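Local coordinates for protein endo-alpha-mannosidase (Bacteroides thetaiotaomicron, PDB 4ACY) that probably hydrolyses internal alpha-mannosidic linkages of N-glycans, as an endo-alpha-mannosidase of glycoside hydrolase family 99, at residues C88-E93 against R299-G304; I109-K114 against Y359-T364; S326-H331 against Q335-V340. All coordinates share one frame; numbering follows the deposited sequence.

Interaction 1: C88-E93 against R299-G304; sequences CNFYPE and RDRENG
Phe-90 and Arg-301 meet in a cation-pi contact, and across these two segments no other residues touch. The guanidinium carbon CZ of Arg-301 stands 4.8 Å from the centroid of the Phe-90 ring and 28° off the ring normal, which places the charge off-centre, displaced from the middle of the pi cloud. Ring and guanidinium planes are inclined by 48°, well short of a flat stack. The closest atoms are Phe-90 CZ, the far corner of the ring, and Arg-301 NE, at 3.9 Å. Length is what the pair supplies: CA of Phe-90 and CA of Arg-301 lie 12.0 Å apart, and Arg-301 bridges much of that gap with a chain extended from CG to NE.

Both segments belong to loops of a TIM barrel, the first leading from strand 77-79 to helix 102-115, the second from strand 276-281 to helix 305-316. Their meeting is buried, which suits a phenylalanine: its ring can lie beside a cation without needing a polar partner of its own.

The polar end of Arg-301 is held by hydrogen bonds from NH2 to the backbone oxygens of Gln-335 and Gly-333, while Tyr-360 offers it a second cation-pi partner. An arginine fits here because its planar guanidinium carries several N-H groups, which can bond to carbonyl oxygens while the group also lies against rings.

Within the backbone, Gly-304 N makes a weak hydrogen bond of 3.0 Å to Arg-301 O. Gly-304 is the N-cap of helix 305-316, at a positive phi where a CB would run into the carbonyl oxygen of Asn-303.

Interaction 2: I109-K114 against Y359-T364; sequences IRMHIK and YYLIRT
Two helical segments come together most closely at Lys-114 and Leu-361, whose CA atoms are 6.2 Å apart. Leu-361 points its isobutyl group toward helix 102-115. Its CD1 lies against Met-111 CB at 3.6 Å and is also met by the lysine chain, with Lys-114 CD 3.8 Å from Leu-361 CD1. The other branch, Leu-361 CD2, comes within 3.9 Å of Met-111 O. A branched leucine suits this place because CD1 fits between Met-111 CB and Lys-114 CD while CD2 lies near the Met-111 carbonyl oxygen and, outside the segments, Ile-336. Met-111 is a selenomethionine introduced for the derivative; beyond CG its chain runs on extended and leaves Leu-361 behind.

The Lys-114 side chain leaves with CG anti to the backbone N (chi1 180°), laying the methylenes across Leu-361 at about a right angle. A bend at chi3 (-70°) then turns NZ to a salt bridge with Asp-358, so the exposed lysine gives its aliphatic part to the leucine and its charge to the acid.

Helix 102-115 lies between helix 359-376 and helix 133-145; Ile-109 and Ile-113 pack on Val-145 of the latter, while His-112 and Thr-364 both reach Val-117 of barrel strand 117-124.

Interaction 3: S326-H331 against Q335-V340; sequences SFNEWH and QIEPAV
Gln-335 reaches Trp-330 by two bends: CG is tucked between the backbone N and carbonyl carbon (chi1 76°), and a turn at chi2 then lays the amide flat on the indole. Glu-337 does the reverse, its CG opposite the backbone N (chi1 -171°) and its chain straight, which sends the carboxylate to the indole edge. The contact lies in the loop after strand 322-324, the eighth strand of the TIM barrel, at the strand end where such barrels carry their active sites; a formate, probably from the crystallisation liquor, is bound near the Glu-329 side chain.

Gln-335 CG sits 3.4 Å from the centroid of the six-membered ring of Trp-330, almost on its normal, in a CH-pi contact. The amide is held further by a hydrogen bond of NE2 with Tyr-352 OH and by a water linking OE1 to Trp-330 O. Trp-330 NE1 donates to Glu-337 OE1 at 2.9 Å and 155°; the oxygen lies in the indole plane but is approached from above the carboxylate plane. Tyr-97 OH is a second partner of this buried oxygen. A leucine in place of Trp-330 would probably leave Glu-337 OE1 without the indole N-H and take away the flat surface on which the Gln-335 amide is stacked.

Glu-337 also serves Phe-327, its CB lying over the ring face. The backbones are joined by hydrogen bonds from Ile-336 N to Ser-326 O (2.9 Å) and from Glu-337 N to Phe-327 O (3.1 Å). Ser-326 suits its place by closing an ST motif, OG accepting from Glu-329 N; OG is also hydrogen-bonded with Thr-334 OG1. At the far edge of the indole, Trp-330 CH2 lies 3.4 Å from Pro-338 O and 3.8 Å from the Ala-339 methyl CB.

From the N terminus, segment 88-93 comes first, in a loop ahead of helix 102-115, which carries 109-114. Some 200 residues on, 299-304 returns to 88-93 and closes interaction 1, bringing together loops from early and late in the barrel. Interaction 3 follows as a short closure within the loop after strand 322-324. Helix 359-376 then meets helix 102-115 and completes interaction 2, the widest closure. Interactions 1 and 2 therefore cross, while interaction 3 falls within the span of interaction 2 and after that of interaction 1. Segment 335-340 touches both others: Val-340 N probably hydrogen-bonds to Tyr-91 O, and Pro-338 packs on Met-111.

Interaction 1: C88-E93 against R299-G304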
loop_
_atom_site.group_PDB
_atom_site.type_symbol
_atom_site.label_atom_id
_atom_site.label_comp_id
_atom_site.label_asym_id
_atom_site.label_seq_id
_atom_site.Cartn_x
_atom_site.Cartn_y
_atom_site.Cartn_z
ATOM N N CYS A 88 -5.389 2.241 16.401
ATOM C CA CYS A 88 -6.155 2.577 15.212
ATOM C C CYS A 88 -7.509 3.138 15.608
ATOM O O CYS A 88 -7.989 2.879 16.723
ATOM C CB CYS A 88 -6.308 1.365 14.277
ATOM S SG CYS A 88 -6.524 -0.205 15.120
ATOM N N ASN A 89 -8.111 3.926 14.719
ATOM C CA ASN A 89 -9.394 4.554 15.008
ATOM C C ASN A 89 -10.599 3.665 14.689
ATOM O O ASN A 89 -11.711 3.951 15.126
ATOM C CB ASN A 89 -9.536 5.869 14.258
ATOM C CG ASN A 89 -8.675 6.976 14.856
ATOM O OD1 ASN A 89 -9.192 7.920 15.499
ATOM N ND2 ASN A 89 -7.370 6.862 14.679
ATOM N N PHE A 90 -10.371 2.641 13.869
ATOM C CA PHE A 90 -11.381 1.599 13.596
ATOM C C PHE A 90 -10.921 0.314 14.277
ATOM O O PHE A 90 -9.776 0.217 14.711
ATOM C CB PHE A 90 -11.487 1.358 12.078
ATOM C CG PHE A 90 -12.101 2.499 11.297
ATOM C CD1 PHE A 90 -11.324 3.573 10.847
ATOM C CD2 PHE A 90 -13.461 2.486 10.973
ATOM C CE1 PHE A 90 -11.891 4.621 10.097
ATOM C CE2 PHE A 90 -14.043 3.519 10.229
ATOM C CZ PHE A 90 -13.259 4.603 9.789
ATOM N N TYR A 91 -11.797 -0.693 14.355
ATOM C CA TYR A 91 -11.447 -1.935 15.027
ATOM C C TYR A 91 -11.669 -3.104 14.062
ATOM O O TYR A 91 -12.766 -3.237 13.507
ATOM C CB TYR A 91 -12.297 -2.116 16.295
ATOM C CG TYR A 91 -11.768 -3.192 17.196
ATOM C CD1 TYR A 91 -12.090 -4.532 16.980
ATOM C CD2 TYR A 91 -10.910 -2.880 18.251
ATOM C CE1 TYR A 91 -11.568 -5.533 17.791
ATOM C CE2 TYR A 91 -10.384 -3.873 19.064
ATOM C CZ TYR A 91 -10.724 -5.195 18.825
ATOM O OH TYR A 91 -10.208 -6.187 19.625
ATOM N N PRO A 92 -10.649 -3.957 13.862
ATOM C CA PRO A 92 -10.815 -5.025 12.858
ATOM C C PRO A 92 -11.838 -6.110 13.229
ATOM O O PRO A 92 -11.904 -6.547 14.388
ATOM C CB PRO A 92 -9.436 -5.678 12.808
ATOM C CG PRO A 92 -8.468 -4.610 13.281
ATOM C CD PRO A 92 -9.273 -3.931 14.395
ATOM N N GLU A 93 -12.579 -6.563 12.227
ATOM C CA GLU A 93 -13.403 -7.757 12.377
ATOM C C GLU A 93 -12.569 -8.927 12.917
ATOM O O GLU A 93 -13.032 -9.694 13.781
ATOM C CB GLU A 93 -14.045 -8.131 11.045
ATOM C CG GLU A 93 -14.963 -9.346 11.202
ATOM C CD GLU A 93 -15.484 -9.907 9.901
ATOM O OE1 GLU A 93 -14.951 -9.598 8.826
ATOM O OE2 GLU A 93 -16.451 -10.688 9.971
ATOM N N ARG A 299 -10.114 12.497 6.635
ATOM C CA ARG A 299 -11.109 12.588 5.568
ATOM C C ARG A 299 -12.219 11.607 5.905
ATOM O O ARG A 299 -11.974 10.407 5.944
ATOM C CB ARG A 299 -10.481 12.238 4.202
ATOM C CG ARG A 299 -9.314 13.134 3.770
ATOM C CD ARG A 299 -9.742 14.527 3.292
ATOM N NE ARG A 299 -8.554 15.278 2.873
ATOM C CZ ARG A 299 -7.807 16.032 3.685
ATOM N NH1 ARG A 299 -8.139 16.177 4.961
ATOM N NH2 ARG A 299 -6.729 16.655 3.211
ATOM N N ASP A 300 -13.433 12.110 6.175
ATOM C CA ASP A 300 -14.556 11.219 6.530
ATOM C C ASP A 300 -14.974 10.332 5.357
ATOM O O ASP A 300 -14.918 10.745 4.205
ATOM C CB ASP A 300 -15.790 12.004 6.988
ATOM C CG ASP A 300 -15.541 12.868 8.212
ATOM O OD1 ASP A 300 -14.583 12.631 8.993
ATOM O OD2 ASP A 300 -16.355 13.806 8.392
ATOM N N ARG A 301 -15.411 9.114 5.659
ATOM C CA ARG A 301 -15.803 8.176 4.602
ATOM C C ARG A 301 -17.142 8.522 3.946
ATOM O O ARG A 301 -17.379 8.136 2.801
ATOM C CB ARG A 301 -15.822 6.740 5.124
ATOM C CG ARG A 301 -14.473 6.287 5.655
ATOM C CD ARG A 301 -14.308 4.789 5.531
ATOM N NE ARG A 301 -12.956 4.422 5.935
ATOM C CZ ARG A 301 -12.387 3.235 5.726
ATOM N NH1 ARG A 301 -13.056 2.241 5.127
ATOM N NH2 ARG A 301 -11.139 3.034 6.129
ATOM N N GLU A 302 -17.992 9.253 4.681
ATOM C CA GLU A 302 -19.325 9.652 4.201
ATOM C C GLU A 302 -20.085 8.480 3.563
ATOM O O GLU A 302 -20.550 8.559 2.423
ATOM C CB GLU A 302 -19.239 10.856 3.251
ATOM C CG GLU A 302 -18.589 12.111 3.856
ATOM C CD GLU A 302 -19.486 12.852 4.842
ATOM O OE1 GLU A 302 -20.569 12.333 5.192
ATOM O OE2 GLU A 302 -19.101 13.965 5.266
ATOM N N ASN A 303 -20.206 7.388 4.316
ATOM C CA ASN A 303 -20.935 6.198 3.852
ATOM C C ASN A 303 -20.542 5.755 2.442
ATOM O O ASN A 303 -21.396 5.390 1.620
ATOM C CB ASN A 303 -22.454 6.428 3.949
ATOM C CG ASN A 303 -22.924 6.628 5.383
ATOM O OD1 ASN A 303 -22.413 6.001 6.318
ATOM N ND2 ASN A 303 -23.925 7.491 5.561
ATOM N N GLY A 304 -19.243 5.810 2.164
ATOM C CA GLY A 304 -18.701 5.316 0.902
ATOM C C GLY A 304 -18.547 6.368 -0.181
ATOM O O GLY A 304 -17.936 6.102 -1.212
#

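Interaction 2: I109-K114 against Y359-T364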
loop_
_atom_site.group_PDB
_atom_site.type_symbol
_atom_site.label_atom_id
_atom_site.label_comp_id
_atom_site.label_asym_id
_atom_site.label_seq_id
_atom_site.Cartn_x
_atom_site.Cartn_y
_atom_site.Cartn_z
ATOM N N ILE A 109 -6.704 -13.216 1.888
ATOM C CA ILE A 109 -6.720 -13.571 0.471
ATOM C C ILE A 109 -8.175 -13.713 -0.003
ATOM O O ILE A 109 -8.550 -13.178 -1.045
ATOM C CB ILE A 109 -5.890 -14.868 0.202
ATOM C CG1 ILE A 109 -4.389 -14.602 0.411
ATOM C CG2 ILE A 109 -6.191 -15.432 -1.196
ATOM C CD1 ILE A 109 -3.790 -13.513 -0.511
ATOM N N ARG A 110 -9.005 -14.400 0.783
ATOM C CA ARG A 110 -10.427 -14.513 0.449
ATOM C C ARG A 110 -11.098 -13.135 0.333
ATOM O O ARG A 110 -11.986 -12.929 -0.522
ATOM C CB ARG A 110 -11.156 -15.397 1.470
HETATM N N MSE A 111 -10.663 -12.187 1.174
HETATM C CA MSE A 111 -11.217 -10.832 1.128
HETATM C C MSE A 111 -10.823 -10.117 -0.156
HETATM O O MSE A 111 -11.603 -9.339 -0.703
HETATM C CB MSE A 111 -10.789 -10.029 2.353
HETATM C CG MSE A 111 -11.443 -10.525 3.639
HETATM SE SE MSE A 111 -10.616 -9.729 5.197
HETATM C CE MSE A 111 -11.889 -10.337 6.536
ATOM N N HIS A 112 -9.609 -10.375 -0.640
ATOM C CA HIS A 112 -9.203 -9.830 -1.924
ATOM C C HIS A 112 -10.035 -10.426 -3.059
ATOM O O HIS A 112 -10.449 -9.711 -3.960
ATOM C CB HIS A 112 -7.708 -10.025 -2.143
ATOM C CG HIS A 112 -6.873 -9.125 -1.288
ATOM N ND1 HIS A 112 -6.294 -7.966 -1.766
ATOM C CD2 HIS A 112 -6.572 -9.180 0.028
ATOM C CE1 HIS A 112 -5.632 -7.372 -0.787
ATOM N NE2 HIS A 112 -5.789 -8.084 0.315
ATOM N N ILE A 113 -10.301 -11.734 -2.991
ATOM C CA ILE A 113 -11.197 -12.368 -3.972
ATOM C C ILE A 113 -12.586 -11.694 -3.956
ATOM O O ILE A 113 -13.134 -11.355 -5.011
ATOM C CB ILE A 113 -11.264 -13.914 -3.770
ATOM C CG1 ILE A 113 -9.881 -14.554 -3.975
ATOM C CG2 ILE A 113 -12.312 -14.551 -4.683
ATOM C CD1 ILE A 113 -9.116 -14.116 -5.253
ATOM N N LYS A 114 -13.126 -11.445 -2.765
ATOM C CA LYS A 114 -14.385 -10.696 -2.649
ATOM C C LYS A 114 -14.310 -9.309 -3.314
ATOM O O LYS A 114 -15.252 -8.896 -3.988
ATOM C CB LYS A 114 -14.817 -10.583 -1.180
ATOM C CG LYS A 114 -16.128 -9.803 -0.983
ATOM C CD LYS A 114 -16.530 -9.652 0.494
ATOM C CE LYS A 114 -16.967 -10.970 1.117
ATOM N NZ LYS A 114 -17.281 -10.791 2.564
ATOM N N TYR A 359 -18.541 -3.710 3.629
ATOM C CA TYR A 359 -18.964 -2.745 2.633
ATOM C C TYR A 359 -17.842 -2.361 1.668
ATOM O O TYR A 359 -18.057 -2.266 0.452
ATOM C CB TYR A 359 -19.532 -1.454 3.258
ATOM C CG TYR A 359 -19.963 -0.501 2.181
ATOM C CD1 TYR A 359 -21.157 -0.710 1.486
ATOM C CD2 TYR A 359 -19.146 0.567 1.785
ATOM C CE1 TYR A 359 -21.537 0.124 0.449
ATOM C CE2 TYR A 359 -19.530 1.413 0.759
ATOM C CZ TYR A 359 -20.720 1.187 0.098
ATOM O OH TYR A 359 -21.120 2.015 -0.920
ATOM N N TYR A 360 -16.650 -2.092 2.204
ATOM C CA TYR A 360 -15.585 -1.587 1.340
ATOM C C TYR A 360 -14.993 -2.654 0.437
ATOM O O TYR A 360 -14.522 -2.335 -0.635
ATOM C CB TYR A 360 -14.533 -0.756 2.104
ATOM C CG TYR A 360 -15.184 0.508 2.597
ATOM C CD1 TYR A 360 -15.289 1.632 1.765
ATOM C CD2 TYR A 360 -15.753 0.564 3.869
ATOM C CE1 TYR A 360 -15.946 2.778 2.210
ATOM C CE2 TYR A 360 -16.388 1.708 4.319
ATOM C CZ TYR A 360 -16.485 2.795 3.481
ATOM O OH TYR A 360 -17.122 3.921 3.915
ATOM N N LEU A 361 -15.110 -3.920 0.833
ATOM C CA LEU A 361 -14.730 -5.019 -0.058
ATOM C C LEU A 361 -15.729 -5.130 -1.201
ATOM O O LEU A 361 -15.331 -5.224 -2.365
ATOM C CB LEU A 361 -14.640 -6.343 0.709
ATOM C CG LEU A 361 -13.653 -6.476 1.857
ATOM C CD1 LEU A 361 -13.699 -7.899 2.341
ATOM C CD2 LEU A 361 -12.223 -6.120 1.400
ATOM N N ILE A 362 -17.023 -5.127 -0.863
ATOM C CA ILE A 362 -18.107 -5.113 -1.857
ATOM C C ILE A 362 -17.985 -3.961 -2.843
ATOM O O ILE A 362 -18.083 -4.153 -4.060
ATOM C CB ILE A 362 -19.500 -5.054 -1.150
ATOM C CG1 ILE A 362 -19.687 -6.290 -0.263
ATOM C CG2 ILE A 362 -20.625 -4.913 -2.169
ATOM C CD1 ILE A 362 -20.855 -6.183 0.752
ATOM N N ARG A 363 -17.754 -2.758 -2.316
ATOM C CA ARG A 363 -17.699 -1.559 -3.144
ATOM C C ARG A 363 -16.438 -1.530 -4.022
ATOM O O ARG A 363 -16.458 -0.986 -5.131
ATOM C CB ARG A 363 -17.802 -0.306 -2.269
ATOM C CG ARG A 363 -18.172 0.974 -3.009
ATOM C CD ARG A 363 -19.531 0.843 -3.702
ATOM N NE ARG A 363 -19.966 2.102 -4.287
ATOM C CZ ARG A 363 -20.991 2.211 -5.137
ATOM N NH1 ARG A 363 -21.678 1.132 -5.515
ATOM N NH2 ARG A 363 -21.325 3.393 -5.611
ATOM N N THR A 364 -15.342 -2.101 -3.519
ATOM C CA THR A 364 -14.135 -2.282 -4.332
ATOM C C THR A 364 -14.414 -3.146 -5.577
ATOM O O THR A 364 -14.037 -2.771 -6.691
ATOM C CB THR A 364 -12.974 -2.883 -3.512
ATOM O OG1 THR A 364 -12.633 -1.980 -2.452
ATOM C CG2 THR A 364 -11.727 -3.082 -4.397
#

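Interaction 3: S326-H331 against Q335-V340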
loop_
_atom_site.group_PDB
_atom_site.type_symbol
_atom_site.label_atom_id
_atom_site.label_comp_id
_atom_site.label_asym_id
_atom_site.label_seq_id
_atom_site.Cartn_x
_atom_site.Cartn_y
_atom_site.Cartn_z
ATOM N N SER A 326 -5.869 1.602 1.629
ATOM C CA SER A 326 -5.033 0.407 1.729
ATOM C C SER A 326 -5.912 -0.814 1.940
ATOM O O SER A 326 -7.087 -0.676 2.254
ATOM C CB SER A 326 -4.118 0.537 2.956
ATOM O OG SER A 326 -4.892 0.720 4.138
ATOM N N PHE A 327 -5.351 -2.015 1.806
ATOM C CA PHE A 327 -6.054 -3.137 2.395
ATOM C C PHE A 327 -6.134 -2.970 3.924
ATOM O O PHE A 327 -7.208 -3.061 4.510
ATOM C CB PHE A 327 -5.419 -4.485 2.056
ATOM C CG PHE A 327 -6.182 -5.646 2.655
ATOM C CD1 PHE A 327 -7.461 -5.947 2.192
ATOM C CD2 PHE A 327 -5.661 -6.377 3.716
ATOM C CE1 PHE A 327 -8.202 -6.971 2.756
ATOM C CE2 PHE A 327 -6.395 -7.409 4.280
ATOM C CZ PHE A 327 -7.662 -7.709 3.790
ATOM N N ASN A 328 -5.002 -2.736 4.582
ATOM C CA ASN A 328 -4.999 -2.857 6.036
ATOM C C ASN A 328 -3.952 -2.014 6.747
ATOM O O ASN A 328 -3.240 -2.510 7.631
ATOM C CB ASN A 328 -4.881 -4.332 6.478
ATOM C CG ASN A 328 -3.561 -4.980 6.064
ATOM O OD1 ASN A 328 -2.897 -4.539 5.115
ATOM N ND2 ASN A 328 -3.180 -6.051 6.779
ATOM N N GLU A 329 -3.877 -0.742 6.368
ATOM C CA GLU A 329 -3.072 0.210 7.141
ATOM C C GLU A 329 -4.017 0.787 8.191
ATOM O O GLU A 329 -4.573 1.884 8.029
ATOM C CB GLU A 329 -2.502 1.307 6.233
ATOM C CG GLU A 329 -1.033 1.714 6.552
ATOM C CD GLU A 329 -0.812 2.273 7.965
ATOM O OE1 GLU A 329 -1.683 2.112 8.841
ATOM O OE2 GLU A 329 0.278 2.868 8.209
ATOM N N TRP A 330 -4.225 0.003 9.247
ATOM C CA TRP A 330 -5.178 0.332 10.294
ATOM C C TRP A 330 -4.806 1.617 11.013
ATOM O O TRP A 330 -5.698 2.394 11.389
ATOM C CB TRP A 330 -5.340 -0.847 11.279
ATOM C CG TRP A 330 -6.146 -1.960 10.668
ATOM C CD1 TRP A 330 -5.667 -3.030 9.973
ATOM C CD2 TRP A 330 -7.584 -2.083 10.656
ATOM N NE1 TRP A 330 -6.706 -3.825 9.548
ATOM C CE2 TRP A 330 -7.893 -3.259 9.940
ATOM C CE3 TRP A 330 -8.636 -1.308 11.178
ATOM C CZ2 TRP A 330 -9.215 -3.699 9.745
ATOM C CZ3 TRP A 330 -9.948 -1.745 10.981
ATOM C CH2 TRP A 330 -10.219 -2.930 10.264
ATOM N N HIS A 331 -3.506 1.875 11.176
ATOM C CA HIS A 331 -3.098 3.064 11.941
ATOM C C HIS A 331 -3.587 4.323 11.276
ATOM O O HIS A 331 -3.812 5.325 11.949
ATOM C CB HIS A 331 -1.578 3.181 12.089
ATOM C CG HIS A 331 -0.909 1.934 12.561
ATOM N ND1 HIS A 331 -1.214 1.324 13.760
ATOM C CD2 HIS A 331 0.082 1.205 12.004
ATOM C CE1 HIS A 331 -0.455 0.250 13.905
ATOM N NE2 HIS A 331 0.349 0.163 12.858
ATOM N N GLN A 335 -8.037 1.523 5.703
ATOM C CA GLN A 335 -8.258 0.104 5.388
ATOM C C GLN A 335 -9.590 -0.147 4.676
ATOM O O GLN A 335 -10.593 0.497 4.991
ATOM C CB GLN A 335 -8.123 -0.770 6.650
ATOM C CG GLN A 335 -9.299 -0.743 7.635
ATOM C CD GLN A 335 -9.550 0.618 8.316
ATOM O OE1 GLN A 335 -8.623 1.410 8.559
ATOM N NE2 GLN A 335 -10.799 0.876 8.640
ATOM N N ILE A 336 -9.579 -1.054 3.704
ATOM C CA ILE A 336 -10.860 -1.554 3.175
ATOM C C ILE A 336 -11.231 -2.839 3.898
ATOM O O ILE A 336 -12.378 -3.312 3.775
ATOM C CB ILE A 336 -10.862 -1.717 1.630
ATOM C CG1 ILE A 336 -9.794 -2.732 1.193
ATOM C CG2 ILE A 336 -10.703 -0.339 0.915
ATOM C CD1 ILE A 336 -9.937 -3.123 -0.281
ATOM N N GLU A 337 -10.284 -3.371 4.673
ATOM C CA GLU A 337 -10.505 -4.568 5.499
ATOM C C GLU A 337 -11.720 -4.371 6.418
ATOM O O GLU A 337 -11.948 -3.261 6.938
ATOM C CB GLU A 337 -9.263 -4.942 6.303
ATOM C CG GLU A 337 -9.416 -6.296 6.997
ATOM C CD GLU A 337 -8.239 -6.735 7.794
ATOM O OE1 GLU A 337 -7.182 -6.050 7.797
ATOM O OE2 GLU A 337 -8.367 -7.804 8.436
ATOM N N PRO A 338 -12.544 -5.427 6.574
ATOM C CA PRO A 338 -13.741 -5.266 7.394
ATOM C C PRO A 338 -13.461 -4.801 8.810
ATOM O O PRO A 338 -12.572 -5.324 9.470
ATOM C CB PRO A 338 -14.337 -6.686 7.411
ATOM C CG PRO A 338 -13.961 -7.224 6.086
ATOM C CD PRO A 338 -12.575 -6.687 5.802
ATOM N N ALA A 339 -14.259 -3.834 9.253
ATOM C CA ALA A 339 -14.174 -3.266 10.591
ATOM C C ALA A 339 -15.519 -3.501 11.282
ATOM O O ALA A 339 -16.543 -3.601 10.608
ATOM C CB ALA A 339 -13.877 -1.769 10.489
ATOM N N VAL A 340 -15.503 -3.572 12.609
ATOM C CA VAL A 340 -16.730 -3.805 13.404
ATOM C C VAL A 340 -16.939 -2.718 14.451
ATOM O O VAL A 340 -15.982 -2.047 14.862
ATOM C CB VAL A 340 -16.686 -5.184 14.125
ATOM C CG1 VAL A 340 -16.655 -6.302 13.100
ATOM C CG2 VAL A 340 -15.476 -5.293 15.080
HETATM O O HOH W 1 -8.282 2.116 11.391
#